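Local coordinates for protein serpin B3 (Homo sapiens, PDB 4ZK3) that probably inhibits proteases as a serpin, and is associated with the Pso p27 aggregates implicated in psoriasis, at residues W201-K204 against N205-K208. Sequence-based numbering, arbitrary orientation.
Sequences WPNK and NTYK
Trp201 presents one face of its indole to Tyr207, while its rim lies against the backbone of the turn, with Thr206 N in the ring plane at the edge. The ring is modelled in two conformers and this description is of one of them; how closely its rim approaches Thr206 O is doubtful. The contact over the face has two components. Tyr207 CB sits 4.2 Å from the centroid of the Trp201 six-membered ring, a CH-pi contact offset toward the rim but only 17° off the ring normal. Farther out the phenol turns its own edge to the same indole in a T-shaped pair, with ring centroids 6.0 Å apart and planes at 66°. Tyr207 CG stands between its backbone N and carbonyl carbon (chi1 76°), a torsion that carries the phenol beyond CB and away from the turn, where Lys199 adds a cation-pi contact. The same strand also meets Trp201 through its backbone: Trp201 CA lies 3.4 Å from Thr206 O in a bent CA-H...O contact. Pro202 CD packs against the same carbonyl, 3.6 Å from Thr206 O, and meets the hydroxyl oxygen as well. That hydroxyl is turned toward the turn by its first torsion, bringing Thr206 OG1 to 3.6 Å from Asn203 CB. At the far end Lys208 reaches out of the hairpin, its NZ hydrogen-bonded to Pro390 O at the C-terminus. The whole illustrates the tight hairpin that joins strand 196-201 to the start of strand 206-224 in sheet C of the serpin fold, closed by a type I beta turn from Asn203 to Thr206 and flanked by the Trp201-Tyr207 pair.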
ATOM      1  N   TRP A 201       2.384   4.234  25.148  0.50 31.26           N
ATOM      2  CA  TRP A 201       1.082   4.716  25.633  0.50 33.58           C
ATOM      3  C   TRP A 201       0.116   4.876  24.457  0.50 32.75           C
ATOM      4  O   TRP A 201       0.257   5.807  23.686  0.50 33.36           O
ATOM      5  CB  TRP A 201       1.182   6.087  26.359  0.50 35.21           C
ATOM      6  CG  TRP A 201       2.020   6.216  27.659  0.50 39.05           C
ATOM      7  CD1 TRP A 201       3.332   6.605  27.748  0.50 42.93           C
ATOM      8  CD2 TRP A 201       1.560   6.086  29.028  0.50 40.07           C
ATOM      9  NE1 TRP A 201       3.727   6.683  29.076  0.50 43.77           N
ATOM     10  CE2 TRP A 201       2.662   6.356  29.876  0.50 43.37           C
ATOM     11  CE3 TRP A 201       0.346   5.742  29.613  0.50 40.53           C
ATOM     12  CZ2 TRP A 201       2.575   6.275  31.272  0.50 42.91           C
ATOM     13  CZ3 TRP A 201       0.264   5.657  31.017  0.50 42.92           C
ATOM     14  CH2 TRP A 201       1.373   5.921  31.819  0.50 42.21           C
ATOM     15  N   PRO A 202      -0.855   3.970  24.308  1.00 30.85           N
ATOM     16  CA  PRO A 202      -1.848   4.155  23.264  1.00 33.93           C
ATOM     17  C   PRO A 202      -2.800   5.277  23.572  1.00 44.15           C
ATOM     18  O   PRO A 202      -3.289   5.919  22.642  1.00 39.39           O
ATOM     19  CB  PRO A 202      -2.574   2.826  23.225  1.00 34.61           C
ATOM     20  CG  PRO A 202      -1.574   1.861  23.791  1.00 31.21           C
ATOM     21  CD  PRO A 202      -0.927   2.623  24.880  1.00 30.55           C
ATOM     22  N   ASN A 203      -3.063   5.483  24.871  1.00 44.78           N
ATOM     23  CA  ASN A 203      -3.840   6.625  25.375  1.00 50.31           C
ATOM     24  C   ASN A 203      -3.043   7.317  26.441  1.00 48.97           C
ATOM     25  O   ASN A 203      -1.972   6.836  26.855  1.00 43.89           O
ATOM     26  CB  ASN A 203      -5.171   6.151  25.972  1.00 54.26           C
ATOM     27  CG  ASN A 203      -6.043   5.452  24.943  1.00 60.71           C
ATOM     28  OD1 ASN A 203      -6.571   6.090  24.030  1.00 67.74           O
ATOM     29  ND2 ASN A 203      -6.181   4.131  25.066  1.00 65.92           N
ATOM     30  N   LYS A 204      -3.565   8.444  26.914  1.00 50.66           N
ATOM     31  CA  LYS A 204      -2.881   9.208  27.958  1.00 51.61           C
ATOM     32  C   LYS A 204      -2.636   8.355  29.222  1.00 48.95           C
ATOM     33  O   LYS A 204      -1.542   8.380  29.829  1.00 48.16           O
ATOM     34  CB  LYS A 204      -3.669  10.483  28.292  1.00 54.73           C
ATOM     35  CG  LYS A 204      -3.861  11.399  27.084  1.00 59.06           C
ATOM     36  CD  LYS A 204      -4.097  12.853  27.488  1.00 62.54           C
ATOM     37  CE  LYS A 204      -2.808  13.497  27.951  1.00 63.99           C
ATOM     38  NZ  LYS A 204      -2.960  14.962  28.105  1.00 66.40           N
ATOM     39  N   ASN A 205      -3.633   7.556  29.576  1.00 42.94           N
ATOM     40  CA  ASN A 205      -3.653   6.944  30.904  1.00 50.73           C
ATOM     41  C   ASN A 205      -3.421   5.416  30.954  1.00 45.03           C
ATOM     42  O   ASN A 205      -3.772   4.757  31.928  1.00 42.49           O
ATOM     43  CB  ASN A 205      -4.969   7.334  31.583  1.00 47.30           C
ATOM     44  CG  ASN A 205      -5.210   8.840  31.530  1.00 54.89           C
ATOM     45  OD1 ASN A 205      -4.440   9.636  32.097  1.00 58.99           O
ATOM     46  ND2 ASN A 205      -6.260   9.246  30.816  1.00 54.01           N
ATOM     47  N   THR A 206      -2.830   4.870  29.902  1.00 44.01           N
ATOM     48  CA  THR A 206      -2.676   3.414  29.753  1.00 40.73           C
ATOM     49  C   THR A 206      -1.401   3.149  29.035  1.00 37.81           C
ATOM     50  O   THR A 206      -0.954   3.986  28.250  1.00 39.15           O
ATOM     51  CB  THR A 206      -3.809   2.845  28.905  1.00 42.37           C
ATOM     52  OG1 THR A 206      -3.622   3.263  27.541  1.00 43.42           O
ATOM     53  CG2 THR A 206      -5.180   3.382  29.408  1.00 46.69           C
ATOM     54  N   TYR A 207      -0.827   1.980  29.242  1.00 35.55           N
ATOM     55  CA  TYR A 207       0.423   1.598  28.577  1.00 37.06           C
ATOM     56  C   TYR A 207       0.423   0.112  28.199  1.00 38.46           C
ATOM     57  O   TYR A 207      -0.347  -0.683  28.757  1.00 37.24           O
ATOM     58  CB  TYR A 207       1.669   1.951  29.417  1.00 36.54           C
ATOM     59  CG  TYR A 207       1.988   1.064  30.581  1.00 37.45           C
ATOM     60  CD1 TYR A 207       1.397   1.282  31.839  1.00 43.39           C
ATOM     61  CD2 TYR A 207       2.912   0.041  30.468  1.00 38.31           C
ATOM     62  CE1 TYR A 207       1.688   0.457  32.940  1.00 41.53           C
ATOM     63  CE2 TYR A 207       3.215  -0.797  31.548  1.00 38.76           C
ATOM     64  CZ  TYR A 207       2.612  -0.577  32.779  1.00 40.78           C
ATOM     65  OH  TYR A 207       2.948  -1.371  33.859  1.00 43.64           O
ATOM     66  N   LYS A 208       1.297  -0.215  27.245  1.00 35.08           N
ATOM     67  CA  LYS A 208       1.688  -1.579  26.896  1.00 39.59           C
ATOM     68  C   LYS A 208       3.200  -1.614  26.824  1.00 35.48           C
ATOM     69  O   LYS A 208       3.816  -0.675  26.355  1.00 38.42           O
ATOM     70  CB  LYS A 208       1.170  -1.944  25.502  1.00 43.76           C
ATOM     71  CG  LYS A 208      -0.279  -2.348  25.403  1.00 44.70           C
ATOM     72  CD  LYS A 208      -0.363  -3.821  25.045  1.00 50.54           C
ATOM     73  CE  LYS A 208      -1.623  -4.118  24.284  1.00 49.71           C
ATOM     74  NZ  LYS A 208      -1.425  -5.344  23.471  1.00 51.28           N
TER